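Local coordinates for protein blood group a-and b-cleaving endo-beta-galactosidase (Streptococcus pneumoniae, PDB 2YGL) that probably recognises carbohydrate through tandem family 51 binding modules of an enzyme that cleaves blood group A and B antigens, at residues A[283-293]-A[324-335]. Residues are numbered along the deposited sequence; the frame is centred on the assembly and turned at random.
Sequences ADIQKFEVVAD and DTQTIELKSYSG
The Tyr333 ring carries the aliphatic end of Lys287 on one face, with CE of Lys287 3.5 Å from the ring centroid and almost exactly on its normal. Both residues belong to antiparallel neighbouring strands, 285-292 and 327-334, of one sheet of the beta-sandwich in the second NPCBM/NEW2 module. The Lys287 carbonyl oxygen and OE1 of Glu289 lie at the ring edge; the carboxylate plane is turned 75° from the ring, and OH of Tyr333 donates to OE1 of Glu289 (2.9 Å) from above that plane. Across the sheet, Ser332 OG lies in plane at the edge of the Phe288 ring. NZ of Lys287 makes a cation-pi contact over the Tyr333 face and a salt bridge with OE2 of Glu289, whose hydrogen bond is weak at 3.3 Å from NZ. Lys287 reaches over the ring because CG stands between the backbone N and carbonyl carbon (chi1 58°) and the chain then runs straight. Val290 and Leu330 pack side by side toward Phe265 in the opposing sheet. A classic beta bulge sets Gln286 and Lys287 both against Tyr333. At the far end, the Asp293 carboxylate takes the Gln326 N-H on the syn lone pairs of OD1 and OD2, and OD1 also accepts from Thr327 N at 2.8 Å.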
loop_
_atom_site.group_PDB
_atom_site.type_symbol
_atom_site.label_atom_id
_atom_site.label_comp_id
_atom_site.label_asym_id
_atom_site.label_seq_id
_atom_site.Cartn_x
_atom_site.Cartn_y
_atom_site.Cartn_z
ATOM N N ALA A 283 5.041 -8.449 35.925
ATOM C CA ALA A 283 5.153 -8.714 34.495
ATOM C C ALA A 283 5.942 -9.997 34.261
ATOM O O ALA A 283 6.926 -10.266 34.952
ATOM C CB ALA A 283 5.820 -7.539 33.781
ATOM N N ASP A 284 5.496 -10.792 33.294
ATOM C CA ASP A 284 6.205 -12.015 32.932
ATOM C C ASP A 284 7.400 -11.695 32.026
ATOM O O ASP A 284 8.485 -12.252 32.198
ATOM C CB ASP A 284 5.246 -13.021 32.283
ATOM C CG ASP A 284 4.191 -13.541 33.258
ATOM O OD1 ASP A 284 4.535 -13.814 34.427
ATOM O OD2 ASP A 284 3.018 -13.684 32.858
ATOM N N ILE A 285 7.184 -10.786 31.075
ATOM C CA ILE A 285 8.243 -10.247 30.220
ATOM C C ILE A 285 8.297 -8.732 30.411
ATOM O O ILE A 285 7.270 -8.054 30.309
ATOM C CB ILE A 285 7.991 -10.587 28.719
ATOM C CG1 ILE A 285 8.104 -12.098 28.467
ATOM C CG2 ILE A 285 8.915 -9.782 27.786
ATOM C CD1 ILE A 285 9.463 -12.709 28.778
ATOM N N GLN A 286 9.486 -8.204 30.689
ATOM C CA GLN A 286 9.630 -6.772 30.944
ATOM C C GLN A 286 9.531 -5.929 29.669
ATOM O O GLN A 286 8.780 -4.952 29.631
ATOM C CB GLN A 286 10.919 -6.461 31.710
ATOM C CG GLN A 286 10.809 -5.199 32.580
ATOM C CD GLN A 286 9.742 -5.328 33.666
ATOM O OE1 GLN A 286 9.818 -6.207 34.527
ATOM N NE2 GLN A 286 8.742 -4.453 33.623
ATOM N N LYS A 287 10.292 -6.306 28.641
ATOM C CA LYS A 287 10.283 -5.603 27.353
ATOM C C LYS A 287 10.984 -6.392 26.245
ATOM O O LYS A 287 11.787 -7.290 26.518
ATOM C CB LYS A 287 10.917 -4.205 27.476
ATOM C CG LYS A 287 12.351 -4.212 27.990
ATOM C CD LYS A 287 13.008 -2.843 27.907
ATOM C CE LYS A 287 14.383 -2.886 28.552
ATOM N NZ LYS A 287 15.123 -1.602 28.436
ATOM N N PHE A 288 10.672 -6.037 25.001
ATOM C CA PHE A 288 11.353 -6.575 23.825
ATOM C C PHE A 288 11.883 -5.427 22.969
ATOM O O PHE A 288 11.170 -4.448 22.735
ATOM C CB PHE A 288 10.405 -7.452 22.998
ATOM C CG PHE A 288 11.003 -7.942 21.701
ATOM C CD1 PHE A 288 11.905 -9.006 21.690
ATOM C CD2 PHE A 288 10.661 -7.341 20.490
ATOM C CE1 PHE A 288 12.461 -9.461 20.493
ATOM C CE2 PHE A 288 11.209 -7.789 19.289
ATOM C CZ PHE A 288 12.110 -8.851 19.291
ATOM N N GLU A 289 13.123 -5.561 22.504
ATOM C CA GLU A 289 13.772 -4.532 21.692
ATOM C C GLU A 289 14.282 -5.056 20.355
ATOM O O GLU A 289 14.823 -6.159 20.276
ATOM C CB GLU A 289 14.957 -3.928 22.439
ATOM C CG GLU A 289 14.604 -3.041 23.616
ATOM C CD GLU A 289 15.838 -2.601 24.387
ATOM O OE1 GLU A 289 16.914 -3.220 24.218
ATOM O OE2 GLU A 289 15.729 -1.638 25.168
ATOM N N VAL A 290 14.099 -4.251 19.310
ATOM C CA VAL A 290 14.797 -4.453 18.044
ATOM C C VAL A 290 15.887 -3.388 17.960
ATOM O O VAL A 290 15.610 -2.190 18.061
ATOM C CB VAL A 290 13.854 -4.378 16.824
ATOM C CG1 VAL A 290 14.620 -4.661 15.528
ATOM C CG2 VAL A 290 12.701 -5.361 16.976
ATOM N N VAL A 291 17.127 -3.837 17.799
ATOM C CA VAL A 291 18.287 -2.953 17.873
ATOM C C VAL A 291 19.086 -3.009 16.569
ATOM O O VAL A 291 19.554 -4.076 16.166
ATOM C CB VAL A 291 19.193 -3.315 19.083
ATOM C CG1 VAL A 291 20.257 -2.258 19.302
ATOM C CG2 VAL A 291 18.359 -3.491 20.357
ATOM N N ALA A 292 19.220 -1.858 15.915
ATOM C CA ALA A 292 20.000 -1.739 14.684
ATOM C C ALA A 292 21.308 -1.002 14.948
ATOM O O ALA A 292 21.302 0.172 15.325
ATOM C CB ALA A 292 19.191 -1.032 13.601
ATOM N N ASP A 293 22.421 -1.707 14.752
ATOM C CA ASP A 293 23.775 -1.187 15.013
ATOM C C ASP A 293 23.908 -0.498 16.375
ATOM O O ASP A 293 24.446 0.606 16.472
ATOM C CB ASP A 293 24.241 -0.258 13.878
ATOM C CG ASP A 293 24.350 -0.977 12.540
ATOM O OD1 ASP A 293 24.766 -2.156 12.521
ATOM O OD2 ASP A 293 24.019 -0.363 11.507
ATOM N N ASP A 324 21.749 0.823 5.135
ATOM C CA ASP A 324 23.144 0.490 5.476
ATOM C C ASP A 324 23.363 -0.137 6.867
ATOM O O ASP A 324 24.466 -0.069 7.415
ATOM C CB ASP A 324 24.076 1.700 5.272
ATOM C CG ASP A 324 24.118 2.177 3.824
ATOM O OD1 ASP A 324 24.012 1.344 2.898
ATOM O OD2 ASP A 324 24.263 3.398 3.615
ATOM N N THR A 325 22.323 -0.761 7.421
ATOM C CA THR A 325 22.428 -1.445 8.719
ATOM C C THR A 325 23.336 -2.672 8.606
ATOM O O THR A 325 23.199 -3.473 7.678
ATOM C CB THR A 325 21.033 -1.848 9.275
ATOM O OG1 THR A 325 20.264 -0.670 9.551
ATOM C CG2 THR A 325 21.157 -2.662 10.560
ATOM N N GLN A 326 24.263 -2.801 9.553
ATOM C CA GLN A 326 25.227 -3.902 9.566
ATOM C C GLN A 326 24.764 -5.053 10.453
ATOM O O GLN A 326 24.947 -6.228 10.114
ATOM C CB GLN A 326 26.606 -3.414 10.040
ATOM C CG GLN A 326 27.200 -2.270 9.211
ATOM C CD GLN A 326 27.321 -2.618 7.737
ATOM O OE1 GLN A 326 26.547 -2.139 6.910
ATOM N NE2 GLN A 326 28.282 -3.468 7.406
ATOM N N THR A 327 24.165 -4.698 11.589
ATOM C CA THR A 327 23.815 -5.650 12.631
ATOM C C THR A 327 22.399 -5.400 13.147
ATOM O O THR A 327 22.022 -4.260 13.432
ATOM C CB THR A 327 24.824 -5.566 13.803
ATOM O OG1 THR A 327 26.144 -5.834 13.314
ATOM C CG2 THR A 327 24.490 -6.566 14.904
ATOM N N ILE A 328 21.617 -6.470 13.247
ATOM C CA ILE A 328 20.312 -6.412 13.901
ATOM C C ILE A 328 20.311 -7.358 15.099
ATOM O O ILE A 328 20.663 -8.530 14.971
ATOM C CB ILE A 328 19.141 -6.733 12.927
ATOM C CG1 ILE A 328 19.009 -5.628 11.869
ATOM C CG2 ILE A 328 17.817 -6.907 13.696
ATOM C CD1 ILE A 328 18.094 -5.970 10.705
ATOM N N GLU A 329 19.934 -6.828 16.261
ATOM C CA GLU A 329 19.801 -7.616 17.483
ATOM C C GLU A 329 18.362 -7.605 17.994
ATOM O O GLU A 329 17.696 -6.564 17.995
ATOM C CB GLU A 329 20.742 -7.096 18.571
ATOM C CG GLU A 329 22.211 -7.412 18.338
ATOM C CD GLU A 329 23.134 -6.588 19.218
ATOM O OE1 GLU A 329 23.079 -5.342 19.152
ATOM O OE2 GLU A 329 23.924 -7.190 19.973
ATOM N N LEU A 330 17.898 -8.774 18.428
ATOM C CA LEU A 330 16.567 -8.930 19.005
ATOM C C LEU A 330 16.714 -9.261 20.485
ATOM O O LEU A 330 17.185 -10.342 20.840
ATOM C CB LEU A 330 15.793 -10.029 18.270
ATOM C CG LEU A 330 15.758 -9.954 16.738
ATOM C CD1 LEU A 330 15.059 -11.175 16.174
ATOM C CD2 LEU A 330 15.088 -8.667 16.238
ATOM N N LYS A 331 16.318 -8.323 21.341
ATOM C CA LYS A 331 16.632 -8.401 22.773
ATOM C C LYS A 331 15.393 -8.623 23.634
ATOM O O LYS A 331 14.413 -7.881 23.533
ATOM C CB LYS A 331 17.391 -7.149 23.229
ATOM C CG LYS A 331 18.682 -6.892 22.463
ATOM C CD LYS A 331 19.505 -5.801 23.120
ATOM C CE LYS A 331 20.808 -5.579 22.372
ATOM N NZ LYS A 331 21.627 -4.511 23.004
ATOM N N SER A 332 15.459 -9.648 24.481
ATOM C CA SER A 332 14.335 -10.054 25.321
ATOM C C SER A 332 14.677 -9.921 26.800
ATOM O O SER A 332 15.648 -10.514 27.278
ATOM C CB SER A 332 13.923 -11.496 25.006
ATOM O OG SER A 332 13.675 -11.660 23.624
ATOM N N TYR A 333 13.864 -9.146 27.512
ATOM C CA TYR A 333 14.107 -8.832 28.914
ATOM C C TYR A 333 13.102 -9.523 29.829
ATOM O O TYR A 333 11.890 -9.312 29.725
ATOM C CB TYR A 333 14.073 -7.319 29.141
ATOM C CG TYR A 333 15.173 -6.550 28.441
ATOM C CD1 TYR A 333 15.084 -6.247 27.079
ATOM C CD2 TYR A 333 16.292 -6.102 29.145
ATOM C CE1 TYR A 333 16.086 -5.528 26.433
ATOM C CE2 TYR A 333 17.301 -5.381 28.510
ATOM C CZ TYR A 333 17.190 -5.098 27.151
ATOM O OH TYR A 333 18.180 -4.389 26.516
ATOM N N SER A 334 13.631 -10.348 30.728
ATOM C CA SER A 334 12.829 -11.138 31.654
ATOM C C SER A 334 12.160 -10.283 32.731
ATOM O O SER A 334 12.705 -9.259 33.153
ATOM C CB SER A 334 13.714 -12.204 32.304
ATOM O OG SER A 334 12.962 -13.046 33.153
ATOM N N GLY A 335 10.975 -10.712 33.163
ATOM C CA GLY A 335 10.263 -10.081 34.281
ATOM C C GLY A 335 10.890 -10.417 35.626
ATOM O O GLY A 335 10.693 -9.699 36.607
HETATM O O HOH W 1 8.982 -7.106 37.054
HETATM O O HOH W 2 12.604 -7.060 34.836
HETATM O O HOH W 3 19.688 -2.359 23.526
HETATM O O HOH W 4 22.821 -3.839 16.925
HETATM O O HOH W 5 21.704 1.053 11.218
HETATM O O HOH W 6 27.123 -2.987 13.596
#